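PDB 3TGV: heme-binding protein HutZ from Vibrio cholerae, which binds heme with high efficiency and degrades it to biliverdin with release of the iron, forming the beta and delta isomers. Local coordinates for residues A[15-20]-A[33-38]; A[42-47]-A[125-130]. The protein carries 1 engineered substitution. One frame throughout, in Å; residues are numbered along the deposited sequence.

Interaction 1. Residues A[15-20]-A[33-38]; sequences KTLQLA and APFVQN
L17 and F35 show how two strands of a hairpin can be joined by backbone and side chain at once. Three backbone hydrogen bonds carry the antiparallel pairing of strands 16-22 and 28-38. L17 and A33 form a hydrogen-bonded pair, with L17 N to A33 O at 2.9 Å and nearly straight at 174°, and the return bond from A33 N to L17 O of equal length. One step further, F35 N reaches K15 O at 3.1 Å, bent to 149°. T16 and P34 make the non-hydrogen-bonded pair between them, their CA atoms 4.1 Å apart. The K15 carbonyl oxygen also receives a CA-H...O contact from P34, and A33 O a longer one from T16.

Apolar contacts gather round the phenyl ring. L17 CD2 lies 3.7 Å from the centroid of the F35 ring, almost over its centre, a CH-pi contact, while L17 CG presses on F35 CG at 3.5 Å. The leucine stands roughly perpendicular to the phenylalanine side chain. With F35 CG between the backbone N and carbonyl carbon (chi1 75°), the ring turns an edge to the K15-T16 backbone, T16 N near its plane. L19 CD1 meets the A33 methyl more loosely, at 4.1 Å.

R108 of helix 96-109 makes a cation-pi contact with F35 and bonds to its carbonyl oxygen, and E70 of the second subunit accepts a bond from K15 N. The contact thus couples directional backbone bonds to a buried aromatic ring, yet it also buries T16 OG1, which has no partner in the model.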
loop_
_atom_site.group_PDB
_atom_site.type_symbol
_atom_site.label_atom_id
_atom_site.label_comp_id
_atom_site.label_asym_id
_atom_site.label_seq_id
_atom_site.Cartn_x
_atom_site.Cartn_y
_atom_site.Cartn_z
ATOM N N LYS A 15 -2.166 11.713 -5.653
ATOM C CA LYS A 15 -3.168 11.336 -6.631
ATOM C C LYS A 15 -3.648 9.896 -6.454
ATOM O O LYS A 15 -4.620 9.481 -7.084
ATOM C CB LYS A 15 -2.608 11.533 -8.045
ATOM C CG LYS A 15 -2.073 12.949 -8.278
ATOM C CD LYS A 15 -3.046 13.787 -9.094
ATOM C CE LYS A 15 -2.891 15.273 -8.808
ATOM N NZ LYS A 15 -1.498 15.752 -9.015
ATOM N N THR A 16 -2.971 9.137 -5.603
ATOM C CA THR A 16 -3.267 7.715 -5.454
ATOM C C THR A 16 -3.490 7.294 -3.998
ATOM O O THR A 16 -2.880 7.836 -3.068
ATOM C CB THR A 16 -2.131 6.845 -6.046
ATOM O OG1 THR A 16 -1.862 7.251 -7.399
ATOM C CG2 THR A 16 -2.538 5.395 -6.059
ATOM N N LEU A 17 -4.381 6.325 -3.824
ATOM C CA LEU A 17 -4.574 5.647 -2.554
ATOM C C LEU A 17 -3.960 4.260 -2.619
ATOM O O LEU A 17 -4.069 3.558 -3.645
ATOM C CB LEU A 17 -6.070 5.495 -2.257
ATOM C CG LEU A 17 -6.938 6.751 -2.219
ATOM C CD1 LEU A 17 -8.402 6.403 -1.884
ATOM C CD2 LEU A 17 -6.350 7.746 -1.215
ATOM N N GLN A 18 -3.324 3.852 -1.532
ATOM C CA GLN A 18 -2.988 2.448 -1.363
ATOM C C GLN A 18 -4.094 1.799 -0.547
ATOM O O GLN A 18 -4.552 2.362 0.464
ATOM C CB GLN A 18 -1.633 2.263 -0.675
ATOM C CG GLN A 18 -0.603 3.339 -1.000
ATOM C CD GLN A 18 -0.330 3.493 -2.471
ATOM O OE1 GLN A 18 -0.385 4.597 -3.023
ATOM N NE2 GLN A 18 -0.011 2.385 -3.123
ATOM N N LEU A 19 -4.506 0.607 -0.968
ATOM C CA LEU A 19 -5.668 -0.061 -0.393
ATOM C C LEU A 19 -5.354 -1.460 0.120
ATOM O O LEU A 19 -4.657 -2.230 -0.538
ATOM C CB LEU A 19 -6.785 -0.164 -1.433
ATOM C CG LEU A 19 -7.061 1.078 -2.270
ATOM C CD1 LEU A 19 -7.968 0.752 -3.459
ATOM C CD2 LEU A 19 -7.650 2.186 -1.395
ATOM N N ALA A 20 -5.876 -1.778 1.300
ATOM C CA ALA A 20 -5.907 -3.150 1.777
ATOM C C ALA A 20 -7.356 -3.629 1.784
ATOM O O ALA A 20 -8.191 -3.082 2.504
ATOM C CB ALA A 20 -5.289 -3.262 3.163
ATOM N N ALA A 33 -5.038 2.686 -6.242
ATOM C CA ALA A 33 -5.964 3.263 -7.206
ATOM C C ALA A 33 -5.867 4.782 -7.173
ATOM O O ALA A 33 -5.862 5.380 -6.096
ATOM C CB ALA A 33 -7.384 2.828 -6.892
ATOM N N PRO A 34 -5.777 5.413 -8.352
ATOM C CA PRO A 34 -5.951 6.869 -8.390
ATOM C C PRO A 34 -7.318 7.197 -7.776
ATOM O O PRO A 34 -8.217 6.351 -7.813
ATOM C CB PRO A 34 -5.925 7.188 -9.894
ATOM C CG PRO A 34 -5.091 6.085 -10.489
ATOM C CD PRO A 34 -5.375 4.852 -9.656
ATOM N N PHE A 35 -7.475 8.377 -7.193
ATOM C CA PHE A 35 -8.720 8.707 -6.506
ATOM C C PHE A 35 -9.079 10.168 -6.704
ATOM O O PHE A 35 -8.244 10.970 -7.103
ATOM C CB PHE A 35 -8.580 8.454 -4.996
ATOM C CG PHE A 35 -7.753 9.499 -4.281
ATOM C CD1 PHE A 35 -6.367 9.508 -4.398
ATOM C CD2 PHE A 35 -8.361 10.477 -3.495
ATOM C CE1 PHE A 35 -5.602 10.461 -3.734
ATOM C CE2 PHE A 35 -7.608 11.445 -2.842
ATOM C CZ PHE A 35 -6.235 11.439 -2.947
ATOM N N VAL A 36 -10.333 10.495 -6.419
ATOM C CA VAL A 36 -10.726 11.870 -6.137
ATOM C C VAL A 36 -11.474 11.856 -4.818
ATOM O O VAL A 36 -11.972 10.810 -4.393
ATOM C CB VAL A 36 -11.649 12.454 -7.232
ATOM C CG1 VAL A 36 -10.948 12.460 -8.574
ATOM C CG2 VAL A 36 -12.948 11.671 -7.306
ATOM N N GLN A 37 -11.552 13.003 -4.154
ATOM C CA GLN A 37 -12.331 13.080 -2.922
ATOM C C GLN A 37 -13.220 14.310 -2.913
ATOM O O GLN A 37 -12.897 15.333 -3.521
ATOM C CB GLN A 37 -11.449 13.032 -1.672
ATOM C CG GLN A 37 -10.602 14.267 -1.431
ATOM C CD GLN A 37 -11.107 15.133 -0.277
ATOM O OE1 GLN A 37 -12.258 15.013 0.168
ATOM N NE2 GLN A 37 -10.238 16.014 0.214
ATOM N N ASN A 38 -14.365 14.171 -2.259
ATOM C CA ASN A 38 -15.322 15.255 -2.134
ATOM C C ASN A 38 -16.192 15.044 -0.911
ATOM O O ASN A 38 -15.868 14.223 -0.045
ATOM C CB ASN A 38 -16.166 15.420 -3.405
ATOM C CG ASN A 38 -16.849 14.129 -3.836
ATOM O OD1 ASN A 38 -17.459 13.425 -3.029
ATOM N ND2 ASN A 38 -16.736 13.810 -5.120
#

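Interaction 2. Residues A[42-47]-A[125-130]; sequences YFVLIS and FRLQPE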
loop_
_atom_site.group_PDB
_atom_site.type_symbol
_atom_site.label_atom_id
_atom_site.label_comp_id
_atom_site.label_asym_id
_atom_site.label_seq_id
_atom_site.Cartn_x
_atom_site.Cartn_y
_atom_site.Cartn_z
ATOM N N TYR A 42 -14.308 9.313 -0.586
ATOM C CA TYR A 42 -13.242 9.083 -1.552
ATOM C C TYR A 42 -13.739 8.134 -2.642
ATOM O O TYR A 42 -14.514 7.221 -2.371
ATOM C CB TYR A 42 -12.008 8.504 -0.867
ATOM C CG TYR A 42 -11.317 9.448 0.104
ATOM C CD1 TYR A 42 -10.127 10.079 -0.241
ATOM C CD2 TYR A 42 -11.853 9.704 1.353
ATOM C CE1 TYR A 42 -9.481 10.935 0.638
ATOM C CE2 TYR A 42 -11.215 10.569 2.243
ATOM C CZ TYR A 42 -10.032 11.181 1.876
ATOM O OH TYR A 42 -9.392 12.035 2.754
ATOM N N PHE A 43 -13.299 8.348 -3.873
ATOM C CA PHE A 43 -13.773 7.523 -4.976
ATOM C C PHE A 43 -12.636 6.937 -5.790
ATOM O O PHE A 43 -11.689 7.636 -6.147
ATOM C CB PHE A 43 -14.712 8.317 -5.883
ATOM C CG PHE A 43 -15.973 8.757 -5.198
ATOM C CD1 PHE A 43 -17.156 8.050 -5.372
ATOM C CD2 PHE A 43 -15.974 9.876 -4.372
ATOM C CE1 PHE A 43 -18.318 8.456 -4.734
ATOM C CE2 PHE A 43 -17.125 10.283 -3.736
ATOM C CZ PHE A 43 -18.298 9.576 -3.912
ATOM N N VAL A 44 -12.741 5.646 -6.079
ATOM C CA VAL A 44 -11.803 4.990 -6.983
ATOM C C VAL A 44 -12.554 4.295 -8.110
ATOM O O VAL A 44 -13.664 3.801 -7.910
ATOM C CB VAL A 44 -10.940 3.958 -6.249
ATOM C CG1 VAL A 44 -10.064 4.658 -5.203
ATOM C CG2 VAL A 44 -11.822 2.888 -5.610
ATOM N N LEU A 45 -11.936 4.265 -9.287
ATOM C CA LEU A 45 -12.519 3.653 -10.479
ATOM C C LEU A 45 -11.638 2.485 -10.897
ATOM O O LEU A 45 -10.588 2.683 -11.502
ATOM C CB LEU A 45 -12.604 4.674 -11.615
ATOM C CG LEU A 45 -13.239 4.208 -12.935
ATOM C CD1 LEU A 45 -14.678 3.770 -12.706
ATOM C CD2 LEU A 45 -13.168 5.290 -13.999
ATOM N N ILE A 46 -12.076 1.272 -10.577
ATOM C CA ILE A 46 -11.210 0.106 -10.659
ATOM C C ILE A 46 -11.840 -1.075 -11.417
ATOM O O ILE A 46 -13.055 -1.133 -11.624
ATOM C CB ILE A 46 -10.773 -0.359 -9.252
ATOM C CG1 ILE A 46 -11.995 -0.727 -8.414
ATOM C CG2 ILE A 46 -9.956 0.720 -8.578
ATOM C CD1 ILE A 46 -11.659 -1.372 -7.070
ATOM N N SER A 47 -10.997 -2.024 -11.802
ATOM C CA SER A 47 -11.413 -3.117 -12.669
ATOM C C SER A 47 -11.866 -4.364 -11.914
ATOM O O SER A 47 -11.149 -4.883 -11.063
ATOM C CB SER A 47 -10.277 -3.465 -13.635
ATOM O OG SER A 47 -10.641 -4.511 -14.515
ATOM N N PHE A 125 -16.293 2.886 -6.893
ATOM C CA PHE A 125 -16.586 2.653 -5.482
ATOM C C PHE A 125 -16.470 3.935 -4.671
ATOM O O PHE A 125 -15.487 4.659 -4.792
ATOM C CB PHE A 125 -15.656 1.590 -4.881
ATOM C CG PHE A 125 -15.938 0.187 -5.356
ATOM C CD1 PHE A 125 -16.753 -0.659 -4.619
ATOM C CD2 PHE A 125 -15.381 -0.283 -6.527
ATOM C CE1 PHE A 125 -17.013 -1.947 -5.047
ATOM C CE2 PHE A 125 -15.639 -1.567 -6.961
ATOM C CZ PHE A 125 -16.457 -2.399 -6.220
ATOM N N ARG A 126 -17.482 4.207 -3.856
ATOM C CA ARG A 126 -17.390 5.257 -2.842
ATOM C C ARG A 126 -16.827 4.696 -1.544
ATOM O O ARG A 126 -17.286 3.667 -1.056
ATOM C CB ARG A 126 -18.757 5.883 -2.568
ATOM C CG ARG A 126 -18.830 6.501 -1.188
ATOM C CD ARG A 126 -19.773 7.684 -1.101
ATOM N NE ARG A 126 -21.172 7.287 -1.055
ATOM C CZ ARG A 126 -22.114 7.970 -0.410
ATOM N NH1 ARG A 126 -21.799 9.078 0.257
ATOM N NH2 ARG A 126 -23.372 7.543 -0.425
ATOM N N LEU A 127 -15.830 5.370 -0.982
ATOM C CA LEU A 127 -15.230 4.913 0.262
ATOM C C LEU A 127 -15.413 5.964 1.339
ATOM O O LEU A 127 -14.973 7.100 1.178
ATOM C CB LEU A 127 -13.743 4.647 0.062
ATOM C CG LEU A 127 -13.378 3.930 -1.229
ATOM C CD1 LEU A 127 -11.874 3.843 -1.328
ATOM C CD2 LEU A 127 -14.008 2.555 -1.270
ATOM N N GLN A 128 -16.046 5.570 2.441
ATOM C CA GLN A 128 -16.394 6.490 3.521
ATOM C C GLN A 128 -15.733 6.093 4.830
ATOM O O GLN A 128 -15.971 5.000 5.348
ATOM C CB GLN A 128 -17.910 6.538 3.708
ATOM C CG GLN A 128 -18.664 6.771 2.415
ATOM C CD GLN A 128 -20.144 6.969 2.630
ATOM O OE1 GLN A 128 -20.939 6.036 2.471
ATOM N NE2 GLN A 128 -20.528 8.188 2.986
ATOM N N PRO A 129 -14.892 6.990 5.368
ATOM C CA PRO A 129 -14.128 6.788 6.611
ATOM C C PRO A 129 -15.034 6.576 7.804
ATOM O O PRO A 129 -16.119 7.160 7.840
ATOM C CB PRO A 129 -13.356 8.104 6.773
ATOM C CG PRO A 129 -14.078 9.096 5.925
ATOM C CD PRO A 129 -14.634 8.307 4.766
ATOM N N GLU A 130 -14.603 5.777 8.777
ATOM C CA GLU A 130 -15.474 5.487 9.912
ATOM C C GLU A 130 -14.836 5.473 11.305
ATOM O O GLU A 130 -15.484 5.832 12.291
ATOM C CB GLU A 130 -16.214 4.175 9.671
ATOM C CG GLU A 130 -17.588 4.141 10.301
ATOM C CD GLU A 130 -18.509 3.178 9.591
ATOM O OE1 GLU A 130 -18.401 1.958 9.848
ATOM O OE2 GLU A 130 -19.329 3.643 8.769
#
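V44 and F125 form a hydrogen-bonded pair where strands 41-47 and 122-129, distant in sequence, run antiparallel in the split beta-barrel fold of the pyridoxamine 5'-phosphate oxidase family. F125 N gives a bond to V44 O at 3.0 Å, and V44 N returns a longer one to F125 O. The phenyl group of F125 shares a face of the sheet with V44, Y42 and L127. Its CD2 atom lies 3.9 Å from I46 CG1, the isoleucine running crosswise to the phenylalanine side chain; L56 of helix 51-58 packs on both. The F125 carbonyl oxygen also takes a CA-H...O contact from F43, at 3.3 Å from F43 CA.

R126 pairs with F43 on the other face, in the non-hydrogen-bonded position. Its aliphatic chain runs alongside the F43 ring, both pointing the same way, with R126 CB 3.4 Å from F43 CE1 and R126 CD against F43 CZ. With CG anti to the backbone N (chi1 156°) and a bend at chi3, the guanidinium ends up only 4° from parallel with the ring. The two planes are not stacked, however: the guanidinium lies beyond the ring, and the aliphatic CB, CG and CD make the contact. Its NH1 is hydrogen-bonded to the carbonyl oxygen of E40.

L127 closes the pairing with Y42. L127 N reaches Y42 O at 2.7 Å, and the isobutyl group rests its CB and CG near that same oxygen. The Y42 hydroxyl is hydrogen-bonded to R11 NH2. In the return backbone bond Y42 N meets L127 O at 2.9 Å, an oxygen that also lies near the plane of the tyrosine ring, at its edge.

Interactions 1 and 2 are two seams of one antiparallel sheet, with the pairing of strands 28-38 and 41-47 between them; V36 O and F43 N probably share a hydrogen bond across that boundary. Both are largely buried, but interaction 1 sits almost at the centre of the chain and closes a local hairpin, whereas interaction 2 links segments 78 residues apart at their closest ends. Place shapes chemistry. The 15-20/33-38 pair has neighbours in the second subunit and sets a buried aromatic ring against leucine. The 42-47/125-130 pair, untouched by the other chain, splits its side chains between a mostly apolar face and one where a partly exposed arginine runs along a phenylalanine.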